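Local coordinates for protein hypothetical glycoside hydrolase (Parabacteroides distasonis, PDB 3TAW) that is of unknown function but belongs to a clan of carbohydrate-active proteins that fold as five-bladed beta-propellers, at residues A[169-174]-A[219-224]; A[193-198]-A[291-296]. One frame throughout, in Å; residues are numbered along the deposited sequence.

Contact 1: residues A[169-174]-A[219-224]; sequences GKFKDE and WDPLLD. With EDO (1,2-ethanediol), chain K; EDO (1,2-ethanediol), chain L.
Phe171 and Leu223 lie side by side, pointing opposite ways, and the outer end of the aromatic ring does most of the touching: CZ of Phe171 lies 3.6 Å from CD2 of Leu223. The methyl meets the ring obliquely. Farther back along the same ring, CD2 of Phe171 comes to 4.2 Å from CG of Pro221, a slacker contact. With CG set beside the backbone N (chi1 -60°), the ring is placed next to both partners. Lys170 covers one ring face, its CG 3.9 Å above the plane and over the centre, while Leu229 adds a further apolar neighbour.

Phe171 and Pro221 are buried, whereas Leu223 stays partly exposed at the margin; no hydrogen bond crosses here. Past the ring the loop turns polar: NZ of Lys172 pairs with OD2 of exposed Asp173 at 3.0 Å in a salt bridge, and OD1 forms another with Arg144 of strand 143-150.

Two overlapping type I turns, Gly169 to Lys172 and Phe171 to Glu174, shape the loop, which packs against Pro221 of short strand 220-221 and Leu223 just beyond it. That strand ends the antiparallel series 179-186, 199-203, 209-213, 220-221, consistent with the outermost strand of a propeller blade.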
ATOM      1  N   GLY A 169       7.995  23.607  -2.498  1.00 26.10           N
ATOM      2  CA  GLY A 169       8.711  22.577  -1.753  1.00 25.73           C
ATOM      3  C   GLY A 169       8.377  22.485  -0.276  1.00 25.66           C
ATOM      4  O   GLY A 169       9.129  21.900   0.492  1.00 25.14           O
ATOM      5  N   LYS A 170       7.238  23.045   0.118  1.00 26.06           N
ATOM      6  CA  LYS A 170       6.864  23.108   1.530  1.00 27.35           C
ATOM      7  C   LYS A 170       6.974  21.767   2.261  1.00 26.55           C
ATOM      8  O   LYS A 170       7.446  21.720   3.393  1.00 26.57           O
ATOM      9  CB  LYS A 170       5.441  23.656   1.683  1.00 28.76           C
ATOM     10  CG  LYS A 170       5.010  23.841   3.137  1.00 30.25           C
ATOM     11  CD  LYS A 170       3.757  24.714   3.255  1.00 31.62           C
ATOM     12  CE  LYS A 170       3.362  24.961   4.727  1.00 33.25           C
ATOM     13  NZ  LYS A 170       2.263  25.984   4.813  1.00 34.01           N
ATOM     14  N   PHE A 171       6.551  20.688   1.612  1.00 24.97           N
ATOM     15  CA  PHE A 171       6.500  19.376   2.252  1.00 24.90           C
ATOM     16  C   PHE A 171       7.601  18.425   1.815  1.00 24.96           C
ATOM     17  O   PHE A 171       7.552  17.251   2.168  1.00 23.92           O
ATOM     18  CB  PHE A 171       5.134  18.748   1.998  1.00 24.64           C
ATOM     19  CG  PHE A 171       4.014  19.569   2.546  1.00 25.53           C
ATOM     20  CD1 PHE A 171       3.743  19.555   3.912  1.00 26.53           C
ATOM     21  CD2 PHE A 171       3.259  20.386   1.719  1.00 26.18           C
ATOM     22  CE1 PHE A 171       2.720  20.328   4.449  1.00 26.90           C
ATOM     23  CE2 PHE A 171       2.234  21.162   2.235  1.00 27.69           C
ATOM     24  CZ  PHE A 171       1.970  21.140   3.618  1.00 27.65           C
ATOM     25  N   LYS A 172       8.596  18.928   1.077  1.00 25.68           N
ATOM     26  CA  LYS A 172       9.621  18.056   0.478  1.00 25.89           C
ATOM     27  C   LYS A 172      10.479  17.302   1.510  1.00 24.57           C
ATOM     28  O   LYS A 172      11.046  16.254   1.195  1.00 24.08           O
ATOM     29  CB  LYS A 172      10.513  18.846  -0.495  1.00 27.53           C
ATOM     30  CG  LYS A 172      11.584  19.677   0.159  1.00 29.31           C
ATOM     31  CD  LYS A 172      12.296  20.581  -0.858  1.00 31.11           C
ATOM     32  CE  LYS A 172      13.463  21.302  -0.223  1.00 33.00           C
ATOM     33  NZ  LYS A 172      14.519  20.337   0.232  1.00 33.81           N
ATOM     34  N   ASP A 173      10.538  17.806   2.736  1.00 24.07           N
ATOM     35  CA  ASP A 173      11.324  17.184   3.796  1.00 24.44           C
ATOM     36  C   ASP A 173      10.451  16.678   4.953  1.00 24.05           C
ATOM     37  O   ASP A 173      10.944  16.346   6.017  1.00 23.09           O
ATOM     38  CB  ASP A 173      12.390  18.181   4.290  1.00 26.00           C
ATOM     39  CG  ASP A 173      13.397  18.537   3.201  1.00 26.69           C
ATOM     40  OD1 ASP A 173      13.898  17.621   2.525  1.00 25.54           O
ATOM     41  OD2 ASP A 173      13.717  19.735   3.032  1.00 28.45           O
ATOM     42  N   GLU A 174       9.148  16.595   4.717  1.00 23.35           N
ATOM     43  CA  GLU A 174       8.228  16.029   5.686  1.00 23.35           C
ATOM     44  C   GLU A 174       8.196  14.534   5.516  1.00 21.31           C
ATOM     45  O   GLU A 174       8.422  14.031   4.400  1.00 21.08           O
ATOM     46  CB  GLU A 174       6.831  16.613   5.477  1.00 24.69           C
ATOM     47  CG  GLU A 174       6.747  18.063   5.938  1.00 27.95           C
ATOM     48  CD  GLU A 174       6.945  18.185   7.433  1.00 29.61           C
ATOM     49  OE1 GLU A 174       6.118  17.615   8.175  1.00 31.75           O
ATOM     50  OE2 GLU A 174       7.932  18.817   7.863  1.00 32.43           O
ATOM     51  N   TRP A 219       2.459  15.993  -7.202  1.00 16.45           N
ATOM     52  CA  TRP A 219       1.217  15.976  -6.444  1.00 15.81           C
ATOM     53  C   TRP A 219       1.152  17.164  -5.506  1.00 16.43           C
ATOM     54  O   TRP A 219       2.165  17.536  -4.926  1.00 16.60           O
ATOM     55  CB  TRP A 219       1.109  14.669  -5.649  1.00 15.01           C
ATOM     56  CG  TRP A 219       0.940  13.494  -6.549  1.00 14.33           C
ATOM     57  CD1 TRP A 219       1.924  12.800  -7.194  1.00 14.02           C
ATOM     58  CD2 TRP A 219      -0.301  12.869  -6.928  1.00 13.83           C
ATOM     59  NE1 TRP A 219       1.374  11.797  -7.966  1.00 14.01           N
ATOM     60  CE2 TRP A 219       0.017  11.813  -7.812  1.00 13.82           C
ATOM     61  CE3 TRP A 219      -1.640  13.091  -6.594  1.00 13.94           C
ATOM     62  CZ2 TRP A 219      -0.961  10.988  -8.375  1.00 13.64           C
ATOM     63  CZ3 TRP A 219      -2.612  12.271  -7.172  1.00 13.73           C
ATOM     64  CH2 TRP A 219      -2.260  11.245  -8.043  1.00 13.51           C
ATOM     65  N   ASP A 220      -0.051  17.731  -5.365  1.00 16.74           N
ATOM     66  CA  ASP A 220      -0.323  18.854  -4.467  1.00 17.63           C
ATOM     67  C   ASP A 220      -1.205  18.383  -3.313  1.00 16.79           C
ATOM     68  O   ASP A 220      -2.395  18.080  -3.503  1.00 15.63           O
ATOM     69  CB  ASP A 220      -1.046  19.976  -5.210  1.00 19.25           C
ATOM     70  CG  ASP A 220      -0.216  20.570  -6.337  1.00 21.56           C
ATOM     71  OD1 ASP A 220       1.005  20.800  -6.149  1.00 21.89           O
ATOM     72  OD2 ASP A 220      -0.821  20.856  -7.395  1.00 23.63           O
ATOM     73  N   PRO A 221      -0.638  18.322  -2.107  1.00 17.01           N
ATOM     74  CA  PRO A 221      -1.428  17.949  -0.927  1.00 16.93           C
ATOM     75  C   PRO A 221      -2.540  18.943  -0.672  1.00 17.60           C
ATOM     76  O   PRO A 221      -2.341  20.152  -0.856  1.00 17.83           O
ATOM     77  CB  PRO A 221      -0.404  17.988   0.200  1.00 17.19           C
ATOM     78  CG  PRO A 221       0.869  17.688  -0.475  1.00 17.58           C
ATOM     79  CD  PRO A 221       0.784  18.467  -1.768  1.00 17.40           C
ATOM     80  N   LEU A 222      -3.703  18.441  -0.282  1.00 17.19           N
ATOM     81  CA  LEU A 222      -4.809  19.311   0.070  1.00 18.50           C
ATOM     82  C   LEU A 222      -4.499  19.994   1.399  1.00 18.74           C
ATOM     83  O   LEU A 222      -4.025  19.352   2.339  1.00 18.45           O
ATOM     84  CB  LEU A 222      -6.088  18.506   0.179  1.00 18.73           C
ATOM     85  CG  LEU A 222      -6.894  18.324  -1.106  1.00 20.19           C
ATOM     86  CD1 LEU A 222      -6.062  18.007  -2.301  1.00 21.00           C
ATOM     87  CD2 LEU A 222      -8.035  17.347  -0.901  1.00 19.19           C
ATOM     88  N   LEU A 223      -4.792  21.289   1.474  1.00 19.73           N
ATOM     89  CA  LEU A 223      -4.462  22.094   2.650  1.00 20.87           C
ATOM     90  C   LEU A 223      -5.694  22.714   3.285  1.00 22.08           C
ATOM     91  O   LEU A 223      -6.732  22.871   2.642  1.00 21.45           O
ATOM     92  CB  LEU A 223      -3.489  23.226   2.272  1.00 20.94           C
ATOM     93  CG  LEU A 223      -2.194  22.852   1.554  1.00 21.25           C
ATOM     94  CD1 LEU A 223      -1.366  24.131   1.232  1.00 22.29           C
ATOM     95  CD2 LEU A 223      -1.375  21.851   2.395  1.00 20.31           C
ATOM     96  N   ASP A 224      -5.557  23.052   4.561  1.00 24.60           N
ATOM     97  CA  ASP A 224      -6.584  23.806   5.276  1.00 27.10           C
ATOM     98  C   ASP A 224      -6.304  25.303   5.109  1.00 29.79           C
ATOM     99  O   ASP A 224      -5.410  25.700   4.360  1.00 29.40           O
ATOM    100  CB  ASP A 224      -6.656  23.376   6.758  1.00 27.87           C
ATOM    101  CG  ASP A 224      -5.428  23.769   7.579  1.00 28.38           C
ATOM    102  OD1 ASP A 224      -4.632  24.645   7.172  1.00 28.46           O
ATOM    103  OD2 ASP A 224      -5.255  23.184   8.675  1.00 30.02           O
TER
HETATM  104  C1  EDO K 396       7.555  14.651   0.918  1.00 23.26           C
HETATM  105  O1  EDO K 396       7.985  13.674   1.846  1.00 21.88           O
HETATM  106  C2  EDO K 396       7.796  14.303  -0.558  1.00 24.82           C
HETATM  107  O2  EDO K 396       6.837  13.447  -1.180  1.00 26.51           O
HETATM  108  C1  EDO L 397      15.019  15.593  -1.229  1.00 33.57           C
HETATM  109  O1  EDO L 397      14.023  15.127  -2.151  1.00 28.17           O
HETATM  110  C2  EDO L 397      14.655  16.968  -0.684  1.00 34.60           C
HETATM  111  O2  EDO L 397      14.625  17.954  -1.717  1.00 35.00           O

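Contact 2: residues A[193-198]-A[291-296]; sequences AKVNGK and NNPTKL. With EDO (1,2-ethanediol), chain Q; EDO (1,2-ethanediol), chain S.
Val195 overlaps the ring of Pro293, its CG1 methyl reaching CG of the proline at 3.8 Å. Val195 begins a type I' turn, Val195 to Lys198, with Asn196 and Gly197 as its two central residues, in the connection from strand 189-192 to strand 199-203. Backbone bonds in both directions between Val195 and Lys198 close it. CG1 lies opposite the backbone N (chi1 -179°), which directs this methyl to the proline; Phe200 and Val182 continue the apolar surroundings of Pro293 and Val195 respectively.

Polar contact is concentrated in one amide. Both hydrogens of Asn196 ND2 are used: one goes to the backbone O of Asn291 at 2.7 Å, the other to O2 of a 1,2-ethanediol at 2.8 Å. The acceptor at Asn291 lies in the plane of the Asn196 amide, yet the donor is tilted 31° from the plane of the carbonyl it meets. In this crystal the two nearly straight bonds would hold the exposed amide, the one to Asn291 being the bond within the protein. A second 1,2-ethanediol accepts from the backbone N of Asn196, its O1 being 2.8 Å away. Both diols probably came from the crystallisation liquor.

The opposing loop has an order of its own. Asp289 receives the backbone N-H groups of Asn291 and Asn292, and a type I turn runs from Asn292 to Lys295, with Pro293 in its second position. The turn is reinforced by an Asx turn: OD1 of Asn292 accepts from N of Thr294 at 3.1 Å, the donor standing above the carbonyl plane, and the same oxygen also takes the hydroxyl OG1 of Thr294 at 2.8 Å.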
ATOM      1  N   ALA A 193      -8.461   6.744 -12.312  1.00 13.41           N
ATOM      2  CA  ALA A 193      -9.637   7.532 -12.656  1.00 14.32           C
ATOM      3  C   ALA A 193      -9.492   8.931 -12.125  1.00 15.05           C
ATOM      4  O   ALA A 193      -9.241   9.111 -10.918  1.00 15.53           O
ATOM      5  CB  ALA A 193     -10.871   6.893 -12.036  1.00 14.13           C
ATOM      6  N   LYS A 194      -9.704   9.916 -12.988  1.00 15.76           N
ATOM      7  CA  LYS A 194      -9.757  11.314 -12.538  1.00 16.44           C
ATOM      8  C   LYS A 194     -11.029  11.577 -11.759  1.00 16.45           C
ATOM      9  O   LYS A 194     -12.065  10.955 -12.009  1.00 16.67           O
ATOM     10  CB  LYS A 194      -9.703  12.274 -13.738  1.00 17.67           C
ATOM     11  CG  LYS A 194      -8.362  12.273 -14.433  1.00 18.48           C
ATOM     12  CD  LYS A 194      -8.382  13.151 -15.681  1.00 20.27           C
ATOM     13  CE  LYS A 194      -6.989  13.328 -16.273  1.00 21.06           C
ATOM     14  NZ  LYS A 194      -7.076  14.249 -17.450  1.00 22.48           N
ATOM     15  N   VAL A 195     -10.931  12.514 -10.814  1.00 16.12           N
ATOM     16  CA  VAL A 195     -12.062  13.004 -10.061  1.00 16.75           C
ATOM     17  C   VAL A 195     -12.087  14.508 -10.278  1.00 17.12           C
ATOM     18  O   VAL A 195     -11.090  15.206 -10.004  1.00 16.03           O
ATOM     19  CB  VAL A 195     -11.946  12.664  -8.555  1.00 16.69           C
ATOM     20  CG1 VAL A 195     -13.200  13.189  -7.800  1.00 17.38           C
ATOM     21  CG2 VAL A 195     -11.738  11.141  -8.358  1.00 16.68           C
ATOM     22  N   ASN A 196     -13.202  14.998 -10.822  1.00 18.16           N
ATOM     23  CA  ASN A 196     -13.312  16.412 -11.180  1.00 19.29           C
ATOM     24  C   ASN A 196     -12.137  16.913 -12.028  1.00 19.41           C
ATOM     25  O   ASN A 196     -11.613  17.993 -11.810  1.00 19.31           O
ATOM     26  CB  ASN A 196     -13.490  17.249  -9.909  1.00 20.36           C
ATOM     27  CG  ASN A 196     -14.785  16.923  -9.193  1.00 21.43           C
ATOM     28  OD1 ASN A 196     -15.841  16.725  -9.839  1.00 23.09           O
ATOM     29  ND2 ASN A 196     -14.729  16.865  -7.867  1.00 21.20           N
ATOM     30  N   GLY A 197     -11.717  16.085 -12.981  1.00 19.10           N
ATOM     31  CA  GLY A 197     -10.682  16.447 -13.945  1.00 19.71           C
ATOM     32  C   GLY A 197      -9.233  16.325 -13.486  1.00 19.43           C
ATOM     33  O   GLY A 197      -8.336  16.693 -14.229  1.00 20.40           O
ATOM     34  N   LYS A 198      -9.003  15.878 -12.255  1.00 18.93           N
ATOM     35  CA  LYS A 198      -7.661  15.732 -11.700  1.00 19.01           C
ATOM     36  C   LYS A 198      -7.442  14.310 -11.219  1.00 16.98           C
ATOM     37  O   LYS A 198      -8.373  13.652 -10.783  1.00 16.16           O
ATOM     38  CB  LYS A 198      -7.437  16.672 -10.506  1.00 20.98           C
ATOM     39  CG  LYS A 198      -7.465  18.165 -10.895  1.00 24.34           C
ATOM     40  CD  LYS A 198      -6.426  18.965 -10.114  1.00 27.04           C
ATOM     41  CE  LYS A 198      -6.220  20.375 -10.694  1.00 29.92           C
ATOM     42  NZ  LYS A 198      -4.751  20.755 -10.734  1.00 32.14           N
ATOM     43  N   ASN A 291     -18.368  13.256  -5.944  1.00 17.84           N
ATOM     44  CA  ASN A 291     -18.278  14.634  -6.434  1.00 18.24           C
ATOM     45  C   ASN A 291     -17.407  15.524  -5.547  1.00 18.18           C
ATOM     46  O   ASN A 291     -16.718  16.412  -6.041  1.00 19.01           O
ATOM     47  CB  ASN A 291     -19.689  15.201  -6.573  1.00 19.81           C
ATOM     48  CG  ASN A 291     -20.489  14.476  -7.648  1.00 20.49           C
ATOM     49  OD1 ASN A 291     -21.569  13.909  -7.388  1.00 23.32           O
ATOM     50  ND2 ASN A 291     -19.936  14.438  -8.840  1.00 19.67           N
ATOM     51  N   ASN A 292     -17.486  15.298  -4.235  1.00 17.88           N
ATOM     52  CA  ASN A 292     -16.582  15.891  -3.247  1.00 17.58           C
ATOM     53  C   ASN A 292     -15.779  14.774  -2.563  1.00 16.18           C
ATOM     54  O   ASN A 292     -16.220  14.223  -1.542  1.00 15.28           O
ATOM     55  CB  ASN A 292     -17.377  16.680  -2.205  1.00 18.62           C
ATOM     56  CG  ASN A 292     -16.477  17.330  -1.155  1.00 18.96           C
ATOM     57  OD1 ASN A 292     -15.266  17.109  -1.148  1.00 19.24           O
ATOM     58  ND2 ASN A 292     -17.079  18.146  -0.250  1.00 20.83           N
ATOM     59  N   PRO A 293     -14.591  14.438  -3.105  1.00 14.99           N
ATOM     60  CA  PRO A 293     -13.862  13.296  -2.612  1.00 14.44           C
ATOM     61  C   PRO A 293     -13.222  13.491  -1.232  1.00 14.15           C
ATOM     62  O   PRO A 293     -12.594  12.573  -0.740  1.00 14.36           O
ATOM     63  CB  PRO A 293     -12.785  13.074  -3.691  1.00 14.14           C
ATOM     64  CG  PRO A 293     -12.580  14.454  -4.263  1.00 14.41           C
ATOM     65  CD  PRO A 293     -13.919  15.068  -4.265  1.00 15.25           C
ATOM     66  N   THR A 294     -13.379  14.665  -0.621  1.00 14.75           N
ATOM     67  CA  THR A 294     -12.962  14.861   0.767  1.00 15.05           C
ATOM     68  C   THR A 294     -14.134  14.658   1.754  1.00 15.47           C
ATOM     69  O   THR A 294     -13.940  14.702   2.976  1.00 15.69           O
ATOM     70  CB  THR A 294     -12.358  16.268   1.000  1.00 15.72           C
ATOM     71  OG1 THR A 294     -13.335  17.293   0.804  1.00 16.39           O
ATOM     72  CG2 THR A 294     -11.132  16.494   0.100  1.00 15.71           C
ATOM     73  N   LYS A 295     -15.345  14.509   1.218  1.00 15.22           N
ATOM     74  CA  LYS A 295     -16.528  14.314   2.043  1.00 15.00           C
ATOM     75  C   LYS A 295     -16.666  12.841   2.447  1.00 14.30           C
ATOM     76  O   LYS A 295     -16.912  11.973   1.611  1.00 13.91           O
ATOM     77  CB  LYS A 295     -17.779  14.783   1.322  1.00 15.30           C
ATOM     78  CG  LYS A 295     -19.070  14.651   2.155  1.00 15.80           C
ATOM     79  CD  LYS A 295     -20.314  14.924   1.304  1.00 16.48           C
ATOM     80  CE  LYS A 295     -21.605  14.799   2.112  1.00 17.08           C
ATOM     81  NZ  LYS A 295     -22.836  15.094   1.300  1.00 18.15           N
ATOM     82  N   LEU A 296     -16.478  12.564   3.734  1.00 13.98           N
ATOM     83  CA  LEU A 296     -16.560  11.203   4.248  1.00 13.71           C
ATOM     84  C   LEU A 296     -18.024  10.865   4.476  1.00 14.30           C
ATOM     85  O   LEU A 296     -18.733  11.580   5.220  1.00 14.33           O
ATOM     86  CB  LEU A 296     -15.785  11.094   5.550  1.00 13.59           C
ATOM     87  CG  LEU A 296     -15.744   9.733   6.226  1.00 13.50           C
ATOM     88  CD1 LEU A 296     -14.851   8.760   5.439  1.00 13.03           C
ATOM     89  CD2 LEU A 296     -15.209   9.883   7.662  1.00 13.97           C
TER
HETATM   90  C1  EDO Q 402     -10.032  17.336  -7.622  1.00 33.16           C
HETATM   91  O1  EDO Q 402      -9.887  18.634  -7.021  1.00 38.25           O
HETATM   92  C2  EDO Q 402     -11.092  16.529  -6.876  1.00 32.58           C
HETATM   93  O2  EDO Q 402     -12.271  17.297  -6.569  1.00 28.72           O
HETATM   94  C1  EDO S 404     -16.441  13.498 -10.447  1.00 34.66           C
HETATM   95  O1  EDO S 404     -15.404  13.371 -11.435  1.00 28.98           O
HETATM   96  C2  EDO S 404     -17.187  12.180 -10.298  1.00 35.43           C
HETATM   97  O2  EDO S 404     -16.278  11.172  -9.830  1.00 35.48           O

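The four segments alternate along the chain, 169-174, 193-198, 219-224 and 291-296, so the two contacts interlock in sequence although their centres lie about 19 Å apart. Contact 1 brings a loop after helix 166-169 onto strand 220-221 and the residues beyond it. Contact 2 joins the turn in the connection from strand 189-192 to strand 199-203 to the turn between strands 281-288 and 296-299. These strands belong to one mixed sheet, whose two antiparallel parts meet where strands 179-186 and 244-254 run parallel. Contact 2 spans both parts, consistent with a blade-to-blade contact; contact 1 lies at the outer strand of the first. They also touch: Leu222 CD2 packs 3.4 Å from Thr294 CG2.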